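Side-chain contacts in 1-carboxybiuret hydrolase subunit AtzE (Pseudomonas sp., PDB 6C62), which hydrolyses 1-carboxybiuret to urea-1,3-dicarboxylate and ammonia, a step in the bacterial degradation of atrazine: residues Asn36-Arg41 with Gly155-Ala160; Tyr71-Leu76 with Val102-Leu107; Lys89-Leu94 with Asp121-Gly126; Gly117-Glu122 with Thr132-Thr137; Asp315-Arg320 with Leu327-Phe332. One frame throughout, in Å; residues are numbered along the deposited sequence.

From the N terminus, 36-41 opens contact 1, whose wide loop closes only at helix 152-159; contacts 2, 3 and 4 all fall within it. Contact 2 joins strand 70-74 to helix 102-109. Contact 3 opens between those two elements and closes beyond them at 121-126, so contacts 2 and 3 cross. Contact 4 then returns from the end of strand 113-118 to strand 135-139, sharing D121 and E122 with contact 3. Strands 38-41, 113-118 and 70-74, adjacent in the main sheet, tie contacts 1, 4 and 2 together. Contact 5 follows separately, closing a short loop between two helices, and touches contact 3 through I90 and Y125.

Contact 1 (Asn36-Arg41 with Gly155-Ala160); sequences NAFTCR and GAAIAA
With CG of F38 lying anti to its carbonyl carbon (chi1 -80°), the ring swings back toward A157, and the positive phi of N36 (57°) turns the chain out of helix 17-35, just ahead of A37, whose methyl group faces helix 152-159. The contact is small and wholly apolar. A37 CB meets two consecutive alanines of the helix, standing 4.2 Å from A156 CB and likewise 4.2 Å from A157 CB; it also comes within 4.0 Å of the backbone nitrogen, A157 N. Methyl against methyl lets the backbones close up, with A37 CA and A157 CA 5.8 Å apart. Beside this pair, F38 adds one ring corner: CE1 lies 4.3 Å from A157 CB in an oblique approach. No hydrogen bond crosses between the segments. D32 in helix 17-35 accepts the backbone N-H groups of A37 and F38 through its two carboxylate oxygens, which fixes the bend. Beyond it, T39 and C40 both face G117 in a classic beta bulge. Strand 38-41, at the edge of the chain's main sheet, runs antiparallel to strand 113-118, while helix 152-159 packs against the turn that leads into it from helix 17-35.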
# COMPACT_ATOMS: atom_id res chain seq x y z
N ASN A 36 -8.07 35.85 13.26
CA ASN A 36 -8.17 35.32 11.91
C ASN A 36 -8.19 33.76 11.90
O ASN A 36 -7.48 33.13 11.16
CB ASN A 36 -7.04 35.87 11.02
CG ASN A 36 -7.27 35.58 9.55
OD1 ASN A 36 -8.34 35.81 9.05
ND2 ASN A 36 -6.21 35.14 8.83
N ALA A 37 -9.00 33.19 12.77
CA ALA A 37 -9.22 31.73 12.81
C ALA A 37 -10.27 31.29 11.82
O ALA A 37 -10.13 30.18 11.30
CB ALA A 37 -9.61 31.29 14.20
N PHE A 38 -11.27 32.10 11.50
CA PHE A 38 -12.35 31.69 10.60
C PHE A 38 -12.16 32.11 9.15
O PHE A 38 -11.80 33.23 8.88
CB PHE A 38 -13.70 32.23 11.06
CG PHE A 38 -14.32 31.45 12.17
CD1 PHE A 38 -13.87 31.58 13.46
CD2 PHE A 38 -15.37 30.57 11.90
CE1 PHE A 38 -14.44 30.86 14.51
CE2 PHE A 38 -15.95 29.85 12.91
CZ PHE A 38 -15.48 29.98 14.25
N THR A 39 -12.45 31.25 8.19
CA THR A 39 -12.51 31.62 6.79
C THR A 39 -13.92 31.67 6.29
O THR A 39 -14.12 32.16 5.14
CB THR A 39 -11.73 30.65 5.88
OG1 THR A 39 -12.12 29.27 6.10
CG2 THR A 39 -10.23 30.77 6.15
N CYS A 40 -14.87 31.10 7.02
CA CYS A 40 -16.24 31.17 6.62
C CYS A 40 -17.18 30.98 7.79
O CYS A 40 -16.88 30.19 8.68
CB CYS A 40 -16.42 30.21 5.48
SG CYS A 40 -17.30 28.77 5.81
N ARG A 41 -18.20 31.79 7.88
CA ARG A 41 -19.13 31.73 9.03
C ARG A 41 -20.48 31.25 8.51
O ARG A 41 -21.09 31.91 7.67
CB ARG A 41 -19.27 33.07 9.70
CG ARG A 41 -17.96 33.59 10.20
CD ARG A 41 -18.12 34.97 10.85
NE ARG A 41 -16.87 35.73 10.80
CZ ARG A 41 -16.68 36.96 11.31
NH1 ARG A 41 -17.67 37.63 11.93
NH2 ARG A 41 -15.48 37.53 11.17
N GLY A 155 -7.01 25.41 16.68
CA GLY A 155 -6.47 25.70 18.01
C GLY A 155 -6.83 27.12 18.49
O GLY A 155 -7.20 27.31 19.65
N ALA A 156 -6.70 28.09 17.62
CA ALA A 156 -6.94 29.50 17.99
C ALA A 156 -8.38 29.75 18.33
O ALA A 156 -8.64 30.48 19.27
CB ALA A 156 -6.49 30.45 16.91
N ALA A 157 -9.30 29.17 17.59
CA ALA A 157 -10.72 29.40 17.90
C ALA A 157 -11.06 28.97 19.31
O ALA A 157 -11.92 29.63 19.96
CB ALA A 157 -11.65 28.72 16.90
N ILE A 158 -10.43 27.90 19.80
CA ILE A 158 -10.72 27.42 21.14
C ILE A 158 -10.03 28.32 22.18
O ILE A 158 -10.68 28.75 23.12
CB ILE A 158 -10.32 25.97 21.36
CG1 ILE A 158 -11.14 25.10 20.37
CG2 ILE A 158 -10.55 25.55 22.79
CD1 ILE A 158 -10.53 23.81 20.20
N ALA A 159 -8.77 28.71 21.95
CA ALA A 159 -8.05 29.49 22.92
C ALA A 159 -8.62 30.92 23.01
O ALA A 159 -8.54 31.53 24.04
CB ALA A 159 -6.60 29.54 22.61
N ALA A 160 -9.21 31.43 21.96
CA ALA A 160 -9.85 32.74 21.96
C ALA A 160 -11.26 32.70 22.54
O ALA A 160 -11.90 33.74 22.56
CB ALA A 160 -9.94 33.26 20.53

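Contact 2 (Tyr71-Leu76 with Val102-Leu107)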
# COMPACT_ATOMS: atom_id res chain seq x y z
N TYR A 71 -19.42 24.49 17.41
CA TYR A 71 -18.13 23.96 16.93
C TYR A 71 -17.83 24.55 15.56
O TYR A 71 -18.72 25.19 14.92
CB TYR A 71 -18.10 22.43 16.90
CG TYR A 71 -18.87 21.80 15.80
CD1 TYR A 71 -20.27 21.77 15.84
CD2 TYR A 71 -18.24 21.22 14.70
CE1 TYR A 71 -20.98 21.15 14.85
CE2 TYR A 71 -18.96 20.58 13.70
CZ TYR A 71 -20.32 20.53 13.77
OH TYR A 71 -21.11 19.96 12.74
N ALA A 72 -16.57 24.48 15.20
CA ALA A 72 -16.14 24.84 13.86
C ALA A 72 -15.13 23.84 13.35
O ALA A 72 -14.55 23.06 14.14
CB ALA A 72 -15.59 26.25 13.86
N VAL A 73 -14.91 23.84 12.03
CA VAL A 73 -14.03 22.79 11.43
C VAL A 73 -12.95 23.37 10.52
O VAL A 73 -13.19 24.35 9.79
CB VAL A 73 -14.88 21.75 10.64
CG1 VAL A 73 -15.91 21.14 11.61
CG2 VAL A 73 -15.59 22.37 9.45
N LYS A 74 -11.77 22.77 10.54
CA LYS A 74 -10.73 23.10 9.59
C LYS A 74 -11.29 23.05 8.17
O LYS A 74 -12.11 22.16 7.84
CB LYS A 74 -9.61 22.09 9.78
CG LYS A 74 -8.34 22.38 9.02
CD LYS A 74 -7.32 21.31 9.39
CE LYS A 74 -5.96 21.62 8.81
NZ LYS A 74 -4.98 20.62 9.30
N ASN A 75 -10.93 24.02 7.33
CA ASN A 75 -11.60 24.19 6.05
C ASN A 75 -11.20 23.18 4.98
O ASN A 75 -11.57 23.34 3.83
CB ASN A 75 -11.57 25.65 5.60
CG ASN A 75 -10.22 26.14 5.06
OD1 ASN A 75 -9.36 25.36 4.67
ND2 ASN A 75 -10.02 27.45 5.10
N LEU A 76 -10.47 22.11 5.34
CA LEU A 76 -10.44 20.90 4.51
C LEU A 76 -11.68 19.94 4.70
O LEU A 76 -11.82 18.96 3.95
CB LEU A 76 -9.12 20.16 4.69
CG LEU A 76 -8.70 19.67 6.08
CD1 LEU A 76 -9.57 18.52 6.52
CD2 LEU A 76 -7.24 19.20 6.10
N VAL A 102 -18.43 13.20 6.69
CA VAL A 102 -19.02 12.25 7.65
C VAL A 102 -18.85 12.68 9.11
O VAL A 102 -19.78 12.56 9.88
CB VAL A 102 -18.44 10.82 7.40
CG1 VAL A 102 -18.83 9.87 8.49
CG2 VAL A 102 -18.96 10.31 6.05
N LEU A 103 -17.67 13.18 9.51
CA LEU A 103 -17.54 13.59 10.88
C LEU A 103 -18.44 14.78 11.29
O LEU A 103 -18.95 14.82 12.45
CB LEU A 103 -16.08 13.91 11.24
CG LEU A 103 -15.08 12.80 11.02
CD1 LEU A 103 -13.78 13.19 11.63
CD2 LEU A 103 -15.59 11.49 11.62
N VAL A 104 -18.65 15.70 10.35
CA VAL A 104 -19.59 16.79 10.53
C VAL A 104 -21.02 16.26 10.68
O VAL A 104 -21.75 16.70 11.60
CB VAL A 104 -19.48 17.83 9.40
CG1 VAL A 104 -20.60 18.88 9.50
CG2 VAL A 104 -18.10 18.46 9.38
N GLN A 105 -21.41 15.30 9.82
CA GLN A 105 -22.73 14.64 9.91
C GLN A 105 -22.93 14.00 11.28
O GLN A 105 -24.00 14.11 11.86
CB GLN A 105 -22.94 13.54 8.85
CG GLN A 105 -22.83 13.98 7.37
CD GLN A 105 -22.84 12.83 6.29
OE1 GLN A 105 -23.01 11.60 6.58
NE2 GLN A 105 -22.55 13.25 5.03
N ARG A 106 -21.90 13.34 11.80
CA ARG A 106 -22.00 12.70 13.13
C ARG A 106 -22.11 13.71 14.29
O ARG A 106 -22.88 13.48 15.24
CB ARG A 106 -20.88 11.68 13.29
CG ARG A 106 -21.13 10.51 12.36
CD ARG A 106 -20.11 9.42 12.46
NE ARG A 106 -20.29 8.42 11.41
CZ ARG A 106 -19.48 7.36 11.31
NH1 ARG A 106 -18.47 7.18 12.14
NH2 ARG A 106 -19.66 6.47 10.34
N LEU A 107 -21.40 14.84 14.18
CA LEU A 107 -21.50 15.86 15.21
C LEU A 107 -22.89 16.49 15.16
O LEU A 107 -23.50 16.75 16.17
CB LEU A 107 -20.40 16.92 15.09
CG LEU A 107 -18.99 16.42 15.50
CD1 LEU A 107 -17.97 17.54 15.22
CD2 LEU A 107 -18.90 15.95 16.92
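Y71 and V73 share one face of strand 70-74 and meet V104 and L107 of helix 102-109, the strand and helix of a beta-alpha-beta unit that strand 113-118 completes. The two short axes run almost exactly antiparallel, at 174°, with a closest approach of 10.7 Å.

The aromatic contact comes first. Its CG set between the backbone N and the carbonyl carbon (chi1 75°), Y71 projects its ring to the helix, where one side of the ring meets L107 obliquely: CE2 is 3.5 Å from L107 CD1, and CZ is 3.8 Å from L107 CB. The purely aliphatic contact lies further along the strand. There V73 CG1 and V104 CG2 stand 4.1 Å apart, the two valines crossing at about a right angle. The phenol oxygen makes a third kind of approach, Y71 OH resting 3.5 Å from the methyl V104 CG1. Without the Y71 ring, as with an alanine here, L107 CD1 and V104 CG1 would probably face a gap.

L167 of the neighbouring strand 165-170 touches both V73 and L107 and extends the same apolar layer. K74, assigned by similarity to the charge relay system, takes no part in this packing; its NZ hydrogen-bonds S150, S151 and S169. With no hydrogen bond crossing between the segments, the chemistry implies that helix and strand are held together here by shape and hydrophobic burial, while the polar bonds of K74 are made beyond the contact, at the C-terminal end of the strand.

Contact 3 (Lys89-Leu94 with Asp121-Gly126); sequences KINRTL and DEFAYG
The F123 ring receives the amide oxygen of N91 at its edge and in its plane, OD1 standing 3.8 Å from CE1, while the amide itself is turned 60° from the ring. I90 approaches the same ring obliquely, and the ring of H313 also meets it, with planes at about 35°. These groups join two irregular loops of the amidase fold, one between strand 70-74 and helix 102-109, the other following strand 113-118. In the second, D121 to A124 form a type II beta turn, closed by A124 N to D121 O at 2.9 Å, and F123 takes the turn position that has positive phi. From there its CG lies anti to the carbonyl carbon (chi1 -69°), which carries the ring to the 89-94 loop.

N91 OD1 sits near both CE1 and CZ of the ring, a loose contact but probably mildly favourable, since aromatic rim hydrogens are slightly positive. The other end of the same amide is anchored: ND2 hydrogen-bonds T84 O, fixing which way round the group sits. Were N91 replaced by a leucine, the T84 carbonyl would probably lose this donor and the F123 edge its oxygen. E122 also faces this loop, but its carboxylate is engaged by E325 N and H133. On the apolar side, I90 packs with CB 4.2 Å and CG2 4.3 Å from F123 CZ.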
# COMPACT_ATOMS: atom_id res chain seq x y z
N LYS A 89 -6.10 28.90 -2.67
CA LYS A 89 -6.88 29.63 -3.64
C LYS A 89 -7.25 28.82 -4.86
O LYS A 89 -8.30 29.09 -5.44
CB LYS A 89 -6.27 30.99 -3.96
CG LYS A 89 -4.99 31.04 -4.67
CD LYS A 89 -4.69 32.51 -5.00
CE LYS A 89 -3.49 32.51 -5.92
NZ LYS A 89 -2.87 33.86 -5.89
N ILE A 90 -6.46 27.78 -5.17
CA ILE A 90 -6.76 26.85 -6.24
C ILE A 90 -8.16 26.25 -6.18
O ILE A 90 -8.83 26.14 -7.17
CB ILE A 90 -5.68 25.76 -6.28
CG1 ILE A 90 -4.45 26.32 -7.01
CG2 ILE A 90 -6.13 24.54 -7.10
CD1 ILE A 90 -3.21 25.52 -6.81
N ASN A 91 -8.61 25.87 -4.99
CA ASN A 91 -9.92 25.23 -4.83
C ASN A 91 -11.11 26.21 -4.93
O ASN A 91 -12.25 25.73 -4.95
CB ASN A 91 -10.04 24.49 -3.50
CG ASN A 91 -9.25 23.17 -3.47
OD1 ASN A 91 -8.45 22.91 -4.36
ND2 ASN A 91 -9.47 22.37 -2.42
N ARG A 92 -10.88 27.51 -5.08
CA ARG A 92 -12.02 28.46 -4.96
C ARG A 92 -13.11 28.25 -6.00
O ARG A 92 -14.27 28.39 -5.67
CB ARG A 92 -11.58 29.93 -5.07
CG ARG A 92 -10.88 30.45 -3.82
CD ARG A 92 -10.07 31.68 -4.14
NE ARG A 92 -9.36 32.15 -2.98
CZ ARG A 92 -8.54 33.20 -2.99
NH1 ARG A 92 -8.37 33.91 -4.14
NH2 ARG A 92 -8.00 33.58 -1.86
N THR A 93 -12.73 27.82 -7.18
CA THR A 93 -13.63 27.62 -8.27
C THR A 93 -14.27 26.24 -8.36
O THR A 93 -15.02 25.99 -9.28
CB THR A 93 -12.89 27.88 -9.64
OG1 THR A 93 -11.73 27.02 -9.71
CG2 THR A 93 -12.46 29.35 -9.78
N LEU A 94 -13.99 25.33 -7.40
CA LEU A 94 -14.55 24.00 -7.43
C LEU A 94 -16.03 24.10 -7.01
O LEU A 94 -16.38 25.01 -6.23
CB LEU A 94 -13.77 23.03 -6.53
CG LEU A 94 -12.31 22.69 -6.99
CD1 LEU A 94 -11.59 21.81 -5.95
CD2 LEU A 94 -12.34 22.03 -8.37
N ASP A 121 -2.85 25.96 7.03
CA ASP A 121 -1.80 26.04 6.01
C ASP A 121 -2.32 25.41 4.74
O ASP A 121 -3.04 24.39 4.79
CB ASP A 121 -0.52 25.33 6.39
CG ASP A 121 0.28 26.08 7.47
OD1 ASP A 121 0.85 27.19 7.22
OD2 ASP A 121 0.32 25.56 8.61
N GLU A 122 -1.97 26.01 3.61
CA GLU A 122 -2.49 25.53 2.31
C GLU A 122 -2.21 24.06 2.10
O GLU A 122 -1.10 23.63 2.19
CB GLU A 122 -1.91 26.33 1.15
CG GLU A 122 -2.32 25.72 -0.17
CD GLU A 122 -1.76 26.42 -1.39
OE1 GLU A 122 -0.64 25.96 -1.82
OE2 GLU A 122 -2.46 27.32 -1.94
N PHE A 123 -3.26 23.31 1.80
CA PHE A 123 -3.18 21.90 1.50
C PHE A 123 -2.59 21.08 2.61
O PHE A 123 -2.14 19.96 2.38
CB PHE A 123 -2.50 21.65 0.11
CG PHE A 123 -3.31 22.10 -1.07
CD1 PHE A 123 -4.66 21.88 -1.16
CD2 PHE A 123 -2.71 22.75 -2.15
CE1 PHE A 123 -5.38 22.28 -2.29
CE2 PHE A 123 -3.41 23.13 -3.25
CZ PHE A 123 -4.76 22.90 -3.33
N ALA A 124 -2.61 21.64 3.82
CA ALA A 124 -2.19 20.99 5.05
C ALA A 124 -0.67 20.81 5.17
O ALA A 124 -0.27 20.17 6.11
CB ALA A 124 -2.89 19.64 5.23
N TYR A 125 0.16 21.39 4.31
CA TYR A 125 1.62 21.19 4.40
C TYR A 125 2.29 22.34 5.15
O TYR A 125 2.62 23.37 4.55
CB TYR A 125 2.25 21.06 3.01
CG TYR A 125 3.60 20.33 2.89
CD1 TYR A 125 4.22 19.69 3.98
CD2 TYR A 125 4.22 20.20 1.65
CE1 TYR A 125 5.41 19.02 3.84
CE2 TYR A 125 5.42 19.46 1.50
CZ TYR A 125 6.01 18.87 2.60
OH TYR A 125 7.22 18.19 2.49
N GLY A 126 2.42 22.22 6.44
CA GLY A 126 3.02 23.30 7.29
C GLY A 126 2.62 23.16 8.73
O GLY A 126 1.60 22.52 9.02

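Contact 4 (Gly117-Glu122 with Thr132-Thr137)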
# COMPACT_ATOMS: atom_id res chain seq x y z
N GLY A 117 -16.02 27.42 8.99
CA GLY A 117 -14.77 26.82 8.50
C GLY A 117 -13.57 27.64 8.98
O GLY A 117 -13.66 28.87 9.08
N LEU A 118 -12.48 26.95 9.28
CA LEU A 118 -11.30 27.52 9.92
C LEU A 118 -10.04 27.50 9.06
O LEU A 118 -9.78 26.55 8.30
CB LEU A 118 -11.01 26.78 11.24
CG LEU A 118 -12.17 26.75 12.21
CD1 LEU A 118 -11.81 25.84 13.36
CD2 LEU A 118 -12.53 28.13 12.73
N ASN A 119 -9.22 28.52 9.27
CA ASN A 119 -7.97 28.73 8.51
C ASN A 119 -6.97 27.59 8.77
O ASN A 119 -6.96 26.97 9.85
CB ASN A 119 -7.36 30.09 8.91
CG ASN A 119 -6.33 30.62 7.92
OD1 ASN A 119 -6.36 30.33 6.72
ND2 ASN A 119 -5.38 31.46 8.45
N MET A 120 -6.12 27.33 7.76
CA MET A 120 -5.14 26.28 7.78
C MET A 120 -4.00 26.60 6.84
O MET A 120 -4.15 27.41 5.94
CB MET A 120 -5.78 24.93 7.43
CG MET A 120 -6.51 24.91 6.07
SD MET A 120 -7.03 23.28 5.52
CE MET A 120 -5.54 22.49 4.93
N ASP A 121 -2.85 25.96 7.03
CA ASP A 121 -1.80 26.04 6.01
C ASP A 121 -2.32 25.41 4.74
O ASP A 121 -3.04 24.39 4.79
CB ASP A 121 -0.52 25.33 6.39
CG ASP A 121 0.28 26.08 7.47
OD1 ASP A 121 0.85 27.19 7.22
OD2 ASP A 121 0.32 25.56 8.61
N GLU A 122 -1.97 26.01 3.61
CA GLU A 122 -2.49 25.53 2.31
C GLU A 122 -2.21 24.06 2.10
O GLU A 122 -1.10 23.63 2.19
CB GLU A 122 -1.91 26.33 1.15
CG GLU A 122 -2.32 25.72 -0.17
CD GLU A 122 -1.76 26.42 -1.39
OE1 GLU A 122 -0.64 25.96 -1.82
OE2 GLU A 122 -2.46 27.32 -1.94
N THR A 132 -0.34 32.59 3.10
CA THR A 132 -0.15 33.79 2.27
C THR A 132 -1.48 34.34 1.67
O THR A 132 -1.65 35.54 1.56
CB THR A 132 0.89 33.53 1.14
OG1 THR A 132 2.12 33.16 1.72
CG2 THR A 132 1.14 34.74 0.21
N HIS A 133 -2.44 33.50 1.33
CA HIS A 133 -3.63 33.92 0.65
C HIS A 133 -4.62 34.51 1.67
O HIS A 133 -5.20 35.57 1.42
CB HIS A 133 -4.33 32.79 -0.06
CG HIS A 133 -3.43 31.84 -0.81
ND1 HIS A 133 -2.57 32.25 -1.79
CD2 HIS A 133 -3.30 30.49 -0.73
CE1 HIS A 133 -1.93 31.21 -2.28
NE2 HIS A 133 -2.36 30.12 -1.65
N TYR A 134 -4.81 33.83 2.81
CA TYR A 134 -5.81 34.18 3.78
C TYR A 134 -5.30 34.95 5.00
O TYR A 134 -6.09 35.35 5.84
CB TYR A 134 -6.58 32.89 4.24
CG TYR A 134 -7.28 32.29 3.09
CD1 TYR A 134 -8.39 32.88 2.56
CD2 TYR A 134 -6.76 31.19 2.44
CE1 TYR A 134 -9.04 32.31 1.44
CE2 TYR A 134 -7.36 30.66 1.35
CZ TYR A 134 -8.49 31.24 0.83
OH TYR A 134 -9.06 30.71 -0.30
N GLY A 135 -3.99 35.10 5.11
CA GLY A 135 -3.35 35.69 6.24
C GLY A 135 -3.06 34.70 7.36
O GLY A 135 -3.68 33.60 7.41
N PRO A 136 -2.10 35.04 8.24
CA PRO A 136 -1.79 34.14 9.35
C PRO A 136 -2.91 34.08 10.34
O PRO A 136 -3.65 35.10 10.53
CB PRO A 136 -0.57 34.78 10.02
CG PRO A 136 -0.77 36.23 9.77
CD PRO A 136 -1.35 36.33 8.37
N THR A 137 -3.07 32.95 11.01
CA THR A 137 -3.86 32.89 12.26
C THR A 137 -2.95 33.27 13.42
O THR A 137 -1.82 32.82 13.48
CB THR A 137 -4.45 31.51 12.45
OG1 THR A 137 -5.43 31.28 11.43
CG2 THR A 137 -5.16 31.39 13.80
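N119 and T137 lie alongside each other with their ends pointing opposite ways. CG of N119 is anti to the backbone N (chi1 -162°), which sets the amide nitrogen between G135 O and T137 OG1, and ND2 spends its two hydrogens on these acceptors. T137 OG1, 3.0 Å from N119 ND2, lies in the amide plane and is reached by a fairly straight bond, 157° at the hydrogen. G135 O, 2.9 Å from N119 ND2, is a little out of that plane and the bond is more bent. T137 OG1 in turn donates to N36 O, so the hydroxyl links the N119 amide to the backbone at N36. On the other side of the amide, N119 OD1 rests 3.6 Å from Y134 CB. The tyrosine ring extends off to S88 O and R92 NE, both hydrogen-bonded to its OH.

At the far end of the segments E122 and H133 cross obliquely. H133 NE2 donates to E122 OE2 at 2.8 Å; the oxygen lies close to the imidazole plane, yet the histidine meets the carboxylate from above, 50° out of its plane. Each oxygen of this buried carboxylate thus has its own partner, and the negative charge would be expected to favour a protonated imidazole.

Residues 132-137 make the turn and the start of the second strand of the small antiparallel beta hairpin 130-131/135-139. Side chains thus fasten this hairpin to the chain leaving strand 113-118, in the amidase fold beside the putative charge-relay K74, whose side chain lies about 8 Å from that of N119.

Contact 5 (Asp315-Arg320 with Leu327-Phe332)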
# COMPACT_ATOMS: atom_id res chain seq x y z
N ASP A 315 -0.96 17.78 -11.30
CA ASP A 315 -1.63 18.39 -12.45
C ASP A 315 -1.65 19.90 -12.30
O ASP A 315 -1.36 20.59 -13.28
CB ASP A 315 -3.09 17.96 -12.60
CG ASP A 315 -3.27 16.47 -12.98
OD1 ASP A 315 -2.49 15.96 -13.84
OD2 ASP A 315 -4.24 15.82 -12.42
N ASP A 316 -1.96 20.39 -11.10
CA ASP A 316 -1.90 21.81 -10.81
C ASP A 316 -0.48 22.36 -10.73
O ASP A 316 -0.24 23.51 -11.14
CB ASP A 316 -2.67 22.12 -9.54
CG ASP A 316 -4.19 22.04 -9.76
OD1 ASP A 316 -4.64 22.39 -10.87
OD2 ASP A 316 -4.96 21.64 -8.82
N LEU A 317 0.50 21.59 -10.28
CA LEU A 317 1.87 22.08 -10.30
C LEU A 317 2.37 22.27 -11.72
O LEU A 317 3.26 23.07 -11.96
CB LEU A 317 2.84 21.17 -9.51
CG LEU A 317 2.65 21.11 -7.99
CD1 LEU A 317 3.38 19.91 -7.38
CD2 LEU A 317 3.13 22.40 -7.38
N ARG A 318 1.84 21.49 -12.67
CA ARG A 318 2.26 21.63 -14.04
C ARG A 318 1.66 22.91 -14.71
O ARG A 318 2.31 23.59 -15.43
CB ARG A 318 1.84 20.41 -14.85
CG ARG A 318 2.67 19.21 -14.56
CD ARG A 318 2.06 17.99 -15.21
NE ARG A 318 3.03 16.91 -15.23
CZ ARG A 318 2.73 15.61 -15.32
NH1 ARG A 318 1.48 15.21 -15.36
NH2 ARG A 318 3.71 14.72 -15.31
N ILE A 319 0.42 23.21 -14.43
CA ILE A 319 -0.29 24.24 -15.17
C ILE A 319 -0.41 25.58 -14.42
O ILE A 319 -0.44 26.62 -15.06
CB ILE A 319 -1.71 23.76 -15.57
CG1 ILE A 319 -2.57 23.55 -14.33
CG2 ILE A 319 -1.71 22.49 -16.43
CD1 ILE A 319 -4.05 23.44 -14.55
N ARG A 320 -0.40 25.56 -13.08
CA ARG A 320 -0.53 26.78 -12.28
C ARG A 320 0.27 26.84 -11.01
O ARG A 320 -0.22 27.16 -9.89
CB ARG A 320 -2.02 27.06 -11.98
CG ARG A 320 -2.69 25.96 -11.17
CD ARG A 320 -4.21 26.02 -11.23
NE ARG A 320 -4.74 27.25 -10.68
CZ ARG A 320 -6.03 27.46 -10.43
NH1 ARG A 320 -6.93 26.52 -10.70
NH2 ARG A 320 -6.40 28.63 -9.94
N LEU A 327 5.30 29.69 0.26
CA LEU A 327 6.11 29.04 1.32
C LEU A 327 6.17 27.54 1.27
O LEU A 327 6.93 26.95 2.00
CB LEU A 327 5.59 29.45 2.70
CG LEU A 327 5.78 30.98 2.98
CD1 LEU A 327 5.18 31.38 4.33
CD2 LEU A 327 7.28 31.39 2.89
N SER A 328 5.34 26.89 0.49
CA SER A 328 5.39 25.43 0.45
C SER A 328 5.44 24.86 -0.93
O SER A 328 5.66 23.70 -1.07
CB SER A 328 4.19 24.85 1.24
OG SER A 328 2.99 25.35 0.65
N VAL A 329 5.20 25.66 -1.97
CA VAL A 329 5.17 25.10 -3.30
C VAL A 329 6.49 24.39 -3.69
O VAL A 329 6.46 23.36 -4.36
CB VAL A 329 4.79 26.14 -4.35
CG1 VAL A 329 5.91 27.15 -4.55
CG2 VAL A 329 4.42 25.46 -5.63
N ASP A 330 7.64 24.94 -3.26
CA ASP A 330 8.93 24.32 -3.55
C ASP A 330 9.15 23.03 -2.78
O ASP A 330 9.86 22.14 -3.28
CB ASP A 330 10.10 25.27 -3.35
CG ASP A 330 9.90 26.60 -4.16
OD1 ASP A 330 9.38 26.45 -5.31
OD2 ASP A 330 10.18 27.73 -3.61
N ARG A 331 8.45 22.88 -1.66
CA ARG A 331 8.48 21.63 -0.92
C ARG A 331 7.64 20.57 -1.60
O ARG A 331 8.02 19.42 -1.62
CB ARG A 331 7.99 21.85 0.52
CG ARG A 331 8.80 22.98 1.23
CD ARG A 331 8.49 23.07 2.70
NE ARG A 331 8.81 21.79 3.37
CZ ARG A 331 8.31 21.40 4.54
NH1 ARG A 331 7.38 22.15 5.13
NH2 ARG A 331 8.70 20.25 5.07
N PHE A 332 6.50 20.96 -2.15
CA PHE A 332 5.70 20.05 -2.96
C PHE A 332 6.47 19.59 -4.19
O PHE A 332 6.48 18.39 -4.51
CB PHE A 332 4.33 20.67 -3.38
CG PHE A 332 3.26 20.63 -2.34
CD1 PHE A 332 2.83 19.45 -1.79
CD2 PHE A 332 2.66 21.78 -1.94
CE1 PHE A 332 1.79 19.42 -0.85
CE2 PHE A 332 1.67 21.78 -0.96
CZ PHE A 332 1.21 20.60 -0.43
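A helix-loop-helix element brings helix 314-319 and the start of helix 329-336 together, and the join is carried by L317 reaching across to V329 and F332. The leucine does its work with both methyl groups. Its CG lies anti to the carbonyl carbon (chi1 -67°), which sends the branched end toward the second helix, where CD2 packs 3.8 Å from V329 CG2. L317 and V329 lie side by side, pointing opposite ways. L317 crosses F332 at about a right angle instead, and only the root of that phenylalanine takes part: beyond CB its ring goes to meet the rings of Y125 and H313.

V329 and F332 are three residues apart, so they lie on the same side of the helix and take one leucine methyl each. F324 of the connecting loop touches both L317 and V329 and extends the apolar patch. D330 and R318, beside the patch, reach another protein chain of the assembly: D330 OD1 forms a salt bridge with a basic side chain of that neighbour, and R318 NE hydrogen-bonds the neighbour's backbone.

The second helix is set by its first turn, with F332 N bonded to S328 O at 3.1 Å; S328 holds the N-cap position without a side-chain capping bond. That turn places F332 CB 4.2 Å from L317 CD1.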